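Local coordinates for p800 reaction center core protein (Heliobacterium modesticaldum, PDB 5V8K), which forms the membrane-spanning core of a homodimeric photosynthetic reaction center, holding bacteriochlorophyll g pigments and helping to bind a [4Fe-4S] cluster, at residues R64-G69 / S241-P246; H227-L230 / R236-A239. All blocks are in the same frame, centred on the assembly; numbering follows the deposited sequence.

Contact 1. Residues R64-G69 / S241-P246; sequences RLYQLG and SQYAGP. With GBF (Bacteriochlorophyll g), chain J.
Tyr-66 meets Ser-241 and Tyr-243 in a small apolar surface contact, where the last turn of helix 58-67 touches the loop between helices 234-240 and 246-254. The two phenol side chains cross at about a right angle and touch through ring carbons, with Tyr-66 CD1 3.7 Å from Tyr-243 CD2. Farther along the same side of its ring, Tyr-66 CE1 reaches CB of Ser-241 at 3.9 Å. This approach follows from a first torsion that sets CG of Tyr-66 opposite its own backbone nitrogen (chi1 172°). The methylene CG of Gln-242 covers one face of the Tyr-243 ring. Ser-241 turns its hydroxyl to Tyr-238 O, while Tyr-243 N adds only a weak bond to OG.

Arg-64, bent at chi2 and chi3, points NH1 at the ester carbonyl O1A of bacteriochlorophyll g J (2.7 Å), and O2D of that pigment lies over one face of the guanidinium. NE bonds to O1A of another bacteriochlorophyll g, and NH2 to the keto oxygen OBD of pigment Q. Losing the guanidinium, as with an alanine here, is likely to leave the pigment carbonyls without their donors and the ester groups freer to turn. Leu-65 CD2 packs 3.4 Å from the methyl ester carbon CED, and Leu-68 CD1 3.6 Å from CAA.

The helix ends in a Schellman motif at Gly-69, and the loop folds as a type I beta turn from Ser-241 to Ala-244. A helix terminus thus meets a beta turn through Tyr-66, while Arg-64, Leu-65 and Leu-68 of the same segment line bacteriochlorophyll pockets.

Contact 2. Residues H227-L230 / R236-A239; sequences HPQL and REYA. With GBF (Bacteriochlorophyll g), chain Q.
Pro-228 CD lies at the edge of the Arg-236 guanidinium, near its plane, though at 4.5 Å from NH2 this is a loose approach. The same CD covers one face of the His-227 ring, 3.3 Å above its plane and shifted toward the rim, while CB of Leu-230 lies over the opposite face, likewise toward the rim. At the ring edge, in plane, sits CA of Gln-229. The imidazole is further fixed by its own loop: Gln-229 N donates to His-227 ND1 over 3.1 Å in a fairly straight bond (161°), lying only 15° out of the ring plane.

Across the contact, the main touch is apolar. CB of Pro-228 rests against the Glu-237 methylene CG at 3.7 Å, and the bend of the glutamate chain at chi2 (-92°) brings the carboxylate carbon alongside the same CB. The polar ends are joined through a water, which accepts from Gln-229 NE2 (3.2 Å) and donates to Glu-237 OE2 (2.9 Å). The amide and carboxylate are thus linked without meeting directly. Arg-236 NE bonds to Gln-226 OE1, just before His-227.

On the pigment side of the loop, Leu-230 O accepts from Trp-225 NE1 and comes within 3.5 Å of CMA of bacteriochlorophyll g Q. Glu-237 also touches Tyr-66 of helix 58-67. The whole is a short loop joining helix 200-224, predicted to span the membrane, to short helix 234-240; held by the Gln-229 N to His-227 ND1 bond, it folds back onto that helix beside a bacteriochlorophyll g.

In the fold
Both contacts lie at the surface, on the same side of the chain's centre and about 9 Å apart between centres, and neither has a buried residue among those that touch. Contact 2 is local, closing a short link in sequence, and is nested inside the longer excursion that contact 1 closes. Helix 234-240 ties them together: it supplies one side of contact 2, and its Tyr-238 CB packs on Tyr-66 CD2 at 3.6 Å. A probable hydrogen bond from Gln-67 NE2 to Gln-229 O joins 64-69 to 227-230. Contact 1 is apolar across its segments, its polar bonds running from Arg-64 to pigments, including pigment Q beside contact 2, which adds a water bridge to its proline-glutamate touch.

Contact 1. Residues R64-G69 / S241-P246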
loop_
_atom_site.group_PDB
_atom_site.type_symbol
_atom_site.label_atom_id
_atom_site.label_comp_id
_atom_site.label_asym_id
_atom_site.label_seq_id
_atom_site.Cartn_x
_atom_site.Cartn_y
_atom_site.Cartn_z
ATOM N N ARG A 64 26.862 12.641 21.660
ATOM C CA ARG A 64 26.850 13.766 22.587
ATOM C C ARG A 64 27.949 13.641 23.636
ATOM O O ARG A 64 28.628 14.630 23.954
ATOM C CB ARG A 64 25.481 13.902 23.243
ATOM C CG ARG A 64 24.399 14.450 22.253
ATOM C CD ARG A 64 24.342 15.989 22.314
ATOM N NE ARG A 64 23.432 16.379 23.366
ATOM C CZ ARG A 64 23.639 17.285 24.315
ATOM N NH1 ARG A 64 22.658 17.517 25.168
ATOM N NH2 ARG A 64 24.788 17.935 24.453
ATOM N N LEU A 65 28.149 12.434 24.196
ATOM C CA LEU A 65 29.214 12.268 25.188
ATOM C C LEU A 65 30.535 12.703 24.591
ATOM O O LEU A 65 31.338 13.391 25.241
ATOM C CB LEU A 65 29.332 10.816 25.650
ATOM C CG LEU A 65 28.215 10.174 26.464
ATOM C CD1 LEU A 65 28.651 8.799 26.894
ATOM C CD2 LEU A 65 27.908 11.008 27.645
ATOM N N TYR A 66 30.780 12.264 23.357
ATOM C CA TYR A 66 31.969 12.634 22.613
ATOM C C TYR A 66 32.127 14.145 22.520
ATOM O O TYR A 66 33.199 14.688 22.799
ATOM C CB TYR A 66 31.883 12.002 21.231
ATOM C CG TYR A 66 32.956 12.454 20.300
ATOM C CD1 TYR A 66 34.262 12.029 20.469
ATOM C CD2 TYR A 66 32.664 13.315 19.245
ATOM C CE1 TYR A 66 35.267 12.449 19.602
ATOM C CE2 TYR A 66 33.650 13.737 18.384
ATOM C CZ TYR A 66 34.935 13.296 18.571
ATOM O OH TYR A 66 35.912 13.713 17.732
ATOM N N GLN A 67 31.066 14.838 22.113
ATOM C CA GLN A 67 31.126 16.288 21.976
ATOM C C GLN A 67 31.376 16.965 23.321
ATOM O O GLN A 67 31.964 18.045 23.370
ATOM C CB GLN A 67 29.822 16.797 21.355
ATOM C CG GLN A 67 29.794 18.313 21.075
ATOM C CD GLN A 67 28.404 18.813 20.705
ATOM O OE1 GLN A 67 27.388 18.279 21.155
ATOM N NE2 GLN A 67 28.360 19.840 19.872
ATOM N N LEU A 68 30.936 16.359 24.421
ATOM C CA LEU A 68 31.188 16.944 25.734
ATOM C C LEU A 68 32.625 16.756 26.209
ATOM O O LEU A 68 32.989 17.288 27.265
ATOM C CB LEU A 68 30.238 16.356 26.762
ATOM C CG LEU A 68 28.769 16.661 26.442
ATOM C CD1 LEU A 68 27.893 15.616 27.048
ATOM C CD2 LEU A 68 28.402 18.041 26.952
ATOM N N GLY A 69 33.457 16.077 25.440
ATOM C CA GLY A 69 34.815 15.806 25.883
ATOM C C GLY A 69 34.955 14.660 26.859
ATOM O O GLY A 69 36.016 14.521 27.477
ATOM N N SER A 241 35.611 8.381 15.010
ATOM C CA SER A 241 36.589 8.602 16.064
ATOM C C SER A 241 37.085 7.265 16.608
ATOM O O SER A 241 36.624 6.197 16.211
ATOM C CB SER A 241 35.984 9.423 17.188
ATOM O OG SER A 241 35.028 8.628 17.867
ATOM N N GLN A 242 38.009 7.348 17.569
ATOM C CA GLN A 242 38.565 6.187 18.271
ATOM C C GLN A 242 37.518 5.438 19.075
ATOM O O GLN A 242 37.732 4.269 19.405
ATOM C CB GLN A 242 39.696 6.621 19.238
ATOM C CG GLN A 242 39.218 7.681 20.300
ATOM C CD GLN A 242 40.320 8.237 21.211
ATOM O OE1 GLN A 242 40.577 9.446 21.212
ATOM N NE2 GLN A 242 40.931 7.380 22.015
ATOM N N TYR A 243 36.449 6.115 19.480
ATOM C CA TYR A 243 35.366 5.494 20.222
ATOM C C TYR A 243 34.402 4.705 19.347
ATOM O O TYR A 243 33.606 3.931 19.876
ATOM C CB TYR A 243 34.586 6.569 20.983
ATOM C CG TYR A 243 35.462 7.459 21.834
ATOM C CD1 TYR A 243 36.016 6.993 23.019
ATOM C CD2 TYR A 243 35.729 8.761 21.455
ATOM C CE1 TYR A 243 36.839 7.794 23.786
ATOM C CE2 TYR A 243 36.533 9.565 22.222
ATOM C CZ TYR A 243 37.078 9.074 23.381
ATOM O OH TYR A 243 37.876 9.865 24.148
ATOM N N ALA A 244 34.412 4.901 18.032
ATOM C CA ALA A 244 33.398 4.288 17.174
ATOM C C ALA A 244 33.690 2.808 16.991
ATOM O O ALA A 244 34.815 2.421 16.697
ATOM C CB ALA A 244 33.340 4.980 15.806
ATOM N N GLY A 245 32.670 1.982 17.122
ATOM C CA GLY A 245 32.832 0.576 16.857
ATOM C C GLY A 245 33.161 0.336 15.404
ATOM O O GLY A 245 32.924 1.184 14.529
ATOM N N PRO A 246 33.712 -0.839 15.113
ATOM C CA PRO A 246 34.185 -1.070 13.747
ATOM C C PRO A 246 33.091 -0.931 12.687
ATOM O O PRO A 246 33.358 -0.330 11.642
ATOM C CB PRO A 246 34.754 -2.479 13.798
ATOM C CG PRO A 246 34.876 -2.806 15.238
ATOM C CD PRO A 246 33.912 -2.002 15.986
HETATM MG MG GBF J . 21.251 16.118 31.902
HETATM C CHA GBF J . 22.426 15.403 28.676
HETATM C CHB GBF J . 24.332 17.020 32.777
HETATM C CHC GBF J . 19.813 17.187 34.826
HETATM C CHD GBF J . 17.941 15.647 30.578
HETATM N NA GBF J . 23.009 16.037 31.008
HETATM C C1A GBF J . 23.406 15.751 29.762
HETATM C C2A GBF J . 24.811 16.111 29.370
HETATM C C3A GBF J . 25.419 16.220 30.759
HETATM C C4A GBF J . 24.166 16.448 31.566
HETATM C CMA GBF J . 26.150 14.947 31.236
HETATM C CAA GBF J . 25.075 17.370 28.535
HETATM C CBA GBF J . 24.413 18.610 29.103
HETATM C CGA GBF J . 22.939 18.666 28.828
HETATM O O1A GBF J . 22.482 18.510 27.703
HETATM O O2A GBF J . 22.150 19.378 29.792
HETATM N NB GBF J . 21.983 17.071 33.546
HETATM C C1B GBF J . 23.287 17.306 33.780
HETATM C C2B GBF J . 23.420 17.960 34.993
HETATM C C3B GBF J . 22.160 17.996 35.567
HETATM C C4B GBF J . 21.283 17.357 34.650
HETATM C CMB GBF J . 24.695 18.514 35.580
HETATM C CAB GBF J . 21.963 18.634 36.891
HETATM C CBB GBF J . 20.904 18.656 37.653
HETATM N NC GBF J . 19.318 16.381 32.530
HETATM C C1C GBF J . 18.921 16.746 33.745
HETATM C C2C GBF J . 17.518 16.777 34.231
HETATM C C3C GBF J . 17.097 16.330 32.895
HETATM C C4C GBF J . 18.118 16.121 31.967
HETATM C CMC GBF J . 17.321 15.736 35.333
HETATM C CAC GBF J . 15.672 16.088 32.529
HETATM C CBC GBF J . 14.516 16.315 33.488
HETATM N ND GBF J . 20.318 15.668 30.171
HETATM C C1D GBF J . 19.098 15.477 29.682
HETATM C C2D GBF J . 18.857 15.065 28.140
HETATM C C3D GBF J . 20.238 15.095 27.940
HETATM C C4D GBF J . 21.073 15.421 29.042
HETATM C CMD GBF J . 17.675 14.796 27.268
HETATM C CAD GBF J . 21.146 14.830 26.797
HETATM O OBD GBF J . 20.968 14.548 25.575
HETATM C CBD GBF J . 22.574 14.922 27.278
HETATM C CGD GBF J . 23.316 13.641 27.094
HETATM O O1D GBF J . 22.945 12.530 27.434
HETATM O O2D GBF J . 24.578 13.687 26.452
HETATM C CED GBF J . 25.082 12.374 26.234
HETATM C C1 GBF J . 20.745 19.217 29.792
HETATM C C2 GBF J . 20.189 19.444 31.185
HETATM C C3 GBF J . 20.141 20.660 31.724
HETATM C C4 GBF J . 20.654 21.803 30.921
HETATM C C5 GBF J . 19.602 20.861 33.127
HETATM C C6 GBF J . 20.625 21.563 34.019
HETATM C C7 GBF J . 20.109 21.662 35.446
HETATM C C8 GBF J . 20.241 22.775 36.195
HETATM C C9 GBF J . 19.703 22.823 37.609
HETATM C C10 GBF J . 20.899 24.011 35.660
#

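Contact 2. Residues H227-L230 / R236-A239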
loop_
_atom_site.group_PDB
_atom_site.type_symbol
_atom_site.label_atom_id
_atom_site.label_comp_id
_atom_site.label_asym_id
_atom_site.label_seq_id
_atom_site.Cartn_x
_atom_site.Cartn_y
_atom_site.Cartn_z
ATOM N N HIS A 227 30.025 22.536 11.865
ATOM C CA HIS A 227 31.269 22.665 12.599
ATOM C C HIS A 227 31.489 21.450 13.512
ATOM O O HIS A 227 30.549 20.980 14.163
ATOM C CB HIS A 227 31.244 23.964 13.403
ATOM C CG HIS A 227 32.536 24.285 14.070
ATOM N ND1 HIS A 227 33.017 23.558 15.133
ATOM C CD2 HIS A 227 33.427 25.280 13.856
ATOM C CE1 HIS A 227 34.165 24.070 15.524
ATOM N NE2 HIS A 227 34.438 25.113 14.766
ATOM N N PRO A 228 32.710 20.905 13.566
ATOM C CA PRO A 228 32.906 19.590 14.214
ATOM C C PRO A 228 32.782 19.597 15.738
ATOM O O PRO A 228 32.547 18.529 16.304
ATOM C CB PRO A 228 34.320 19.176 13.781
ATOM C CG PRO A 228 34.985 20.410 13.268
ATOM C CD PRO A 228 33.856 21.301 12.743
ATOM N N GLN A 229 32.907 20.738 16.416
ATOM C CA GLN A 229 32.712 20.787 17.853
ATOM C C GLN A 229 31.631 21.743 18.297
ATOM O O GLN A 229 30.937 21.447 19.276
ATOM C CB GLN A 229 34.021 21.185 18.566
ATOM C CG GLN A 229 35.151 20.189 18.397
ATOM C CD GLN A 229 36.095 20.534 17.250
ATOM O OE1 GLN A 229 36.319 21.705 16.923
ATOM N NE2 GLN A 229 36.659 19.502 16.636
ATOM N N LEU A 230 31.461 22.868 17.599
ATOM C CA LEU A 230 30.510 23.907 17.948
ATOM C C LEU A 230 29.219 23.809 17.150
ATOM O O LEU A 230 28.332 24.660 17.309
ATOM C CB LEU A 230 31.153 25.291 17.737
ATOM C CG LEU A 230 32.507 25.528 18.435
ATOM C CD1 LEU A 230 33.040 26.903 18.116
ATOM C CD2 LEU A 230 32.352 25.371 19.952
ATOM N N ARG A 236 29.374 13.606 12.724
ATOM C CA ARG A 236 30.287 13.051 11.718
ATOM C C ARG A 236 31.569 12.555 12.379
ATOM O O ARG A 236 32.037 11.447 12.101
ATOM C CB ARG A 236 30.648 14.093 10.646
ATOM C CG ARG A 236 29.551 14.500 9.671
ATOM C CD ARG A 236 30.113 15.466 8.583
ATOM N NE ARG A 236 30.496 16.758 9.153
ATOM C CZ ARG A 236 31.747 17.162 9.371
ATOM N NH1 ARG A 236 32.769 16.395 9.031
ATOM N NH2 ARG A 236 31.977 18.348 9.927
ATOM N N GLU A 237 32.163 13.386 13.236
ATOM C CA GLU A 237 33.451 13.059 13.844
ATOM C C GLU A 237 33.344 11.854 14.757
ATOM O O GLU A 237 34.193 10.966 14.718
ATOM C CB GLU A 237 33.963 14.260 14.632
ATOM C CG GLU A 237 34.233 15.484 13.780
ATOM C CD GLU A 237 35.637 15.554 13.309
ATOM O OE1 GLU A 237 35.823 15.333 12.091
ATOM O OE2 GLU A 237 36.537 15.822 14.151
ATOM N N TYR A 238 32.310 11.807 15.597
ATOM C CA TYR A 238 32.163 10.663 16.482
ATOM C C TYR A 238 32.174 9.349 15.701
ATOM O O TYR A 238 32.862 8.391 16.077
ATOM C CB TYR A 238 30.891 10.794 17.330
ATOM C CG TYR A 238 30.523 9.505 17.978
ATOM C CD1 TYR A 238 31.247 9.024 19.050
ATOM C CD2 TYR A 238 29.504 8.734 17.473
ATOM C CE1 TYR A 238 30.941 7.793 19.632
ATOM C CE2 TYR A 238 29.185 7.518 18.034
ATOM C CZ TYR A 238 29.893 7.056 19.122
ATOM O OH TYR A 238 29.596 5.834 19.684
ATOM N N ALA A 239 31.438 9.295 14.589
ATOM C CA ALA A 239 31.259 8.035 13.859
ATOM C C ALA A 239 32.548 7.506 13.265
ATOM O O ALA A 239 32.594 6.327 12.916
ATOM C CB ALA A 239 30.226 8.174 12.724
HETATM MG MG GBF Q . 23.272 25.872 22.916
HETATM C CHA GBF Q . 24.796 22.789 23.505
HETATM C CHB GBF Q . 24.841 26.068 20.032
HETATM C CHC GBF Q . 21.109 28.479 22.274
HETATM C CHD GBF Q . 21.689 25.463 26.107
HETATM N NA GBF Q . 24.504 24.663 21.957
HETATM C C1A GBF Q . 25.083 23.495 22.224
HETATM C C2A GBF Q . 25.667 22.780 21.048
HETATM C C3A GBF Q . 26.163 24.043 20.340
HETATM C C4A GBF Q . 25.109 24.990 20.803
HETATM C CMA GBF Q . 27.541 24.536 20.753
HETATM C CAA GBF Q . 24.551 22.020 20.328
HETATM C CBA GBF Q . 24.819 21.723 18.873
HETATM C CGA GBF Q . 24.331 22.843 17.982
HETATM O O1A GBF Q . 25.018 23.196 17.036
HETATM O O2A GBF Q . 23.242 23.710 18.410
HETATM N NB GBF Q . 22.968 27.047 21.289
HETATM C C1B GBF Q . 23.794 27.105 20.243
HETATM C C2B GBF Q . 23.460 28.226 19.476
HETATM C C3B GBF Q . 22.408 28.866 20.126
HETATM C C4B GBF Q . 22.150 28.110 21.270
HETATM C CMB GBF Q . 24.143 28.618 18.192
HETATM C CAB GBF Q . 21.669 30.090 19.739
HETATM C CBB GBF Q . 21.904 30.914 18.744
HETATM N NC GBF Q . 21.771 26.765 23.978
HETATM C C1C GBF Q . 20.986 27.773 23.574
HETATM C C2C GBF Q . 19.898 28.388 24.389
HETATM C C3C GBF Q . 20.188 27.397 25.425
HETATM C C4C GBF Q . 21.236 26.520 25.191
HETATM C CMC GBF Q . 20.301 29.816 24.785
HETATM C CAC GBF Q . 19.436 27.333 26.693
HETATM C CBC GBF Q . 18.276 28.251 26.993
HETATM N ND GBF Q . 23.181 24.588 24.468
HETATM C C1D GBF Q . 22.631 24.448 25.656
HETATM C C2D GBF Q . 22.924 23.165 26.589
HETATM C C3D GBF Q . 23.773 22.663 25.587
HETATM C C4D GBF Q . 23.929 23.421 24.406
HETATM C CMD GBF Q . 22.481 22.720 27.957
HETATM C CAD GBF Q . 24.647 21.474 25.415
HETATM O OBD GBF Q . 24.916 20.420 26.093
HETATM C CBD GBF Q . 25.222 21.488 24.045
HETATM C CGD GBF Q . 26.721 21.315 24.044
HETATM O O1D GBF Q . 27.526 22.231 24.058
HETATM O O2D GBF Q . 27.255 20.003 23.995
HETATM C CED GBF Q . 28.691 19.893 24.022
HETATM C C1 GBF Q . 22.678 24.636 17.465
HETATM C C2 GBF Q . 21.615 25.455 18.147
HETATM C C3 GBF Q . 20.406 25.680 17.633
HETATM C C4 GBF Q . 20.048 25.144 16.283
HETATM C C5 GBF Q . 19.391 26.482 18.421
HETATM C C6 GBF Q . 18.295 25.535 18.882
HETATM C C7 GBF Q . 17.265 26.281 19.700
HETATM C C8 GBF Q . 16.205 26.916 19.155
HETATM C C9 GBF Q . 15.982 26.919 17.670
HETATM C C10 GBF Q . 15.174 27.654 19.990
HETATM C C11 GBF Q . 15.363 27.506 21.502
HETATM C C12 GBF Q . 14.195 28.158 22.210
HETATM C C13 GBF Q . 14.312 28.789 23.382
HETATM C C14 GBF Q . 15.625 28.901 24.098
HETATM C C15 GBF Q . 13.098 29.403 24.014
HETATM O O HOH W 1 35.795 16.406 16.875
#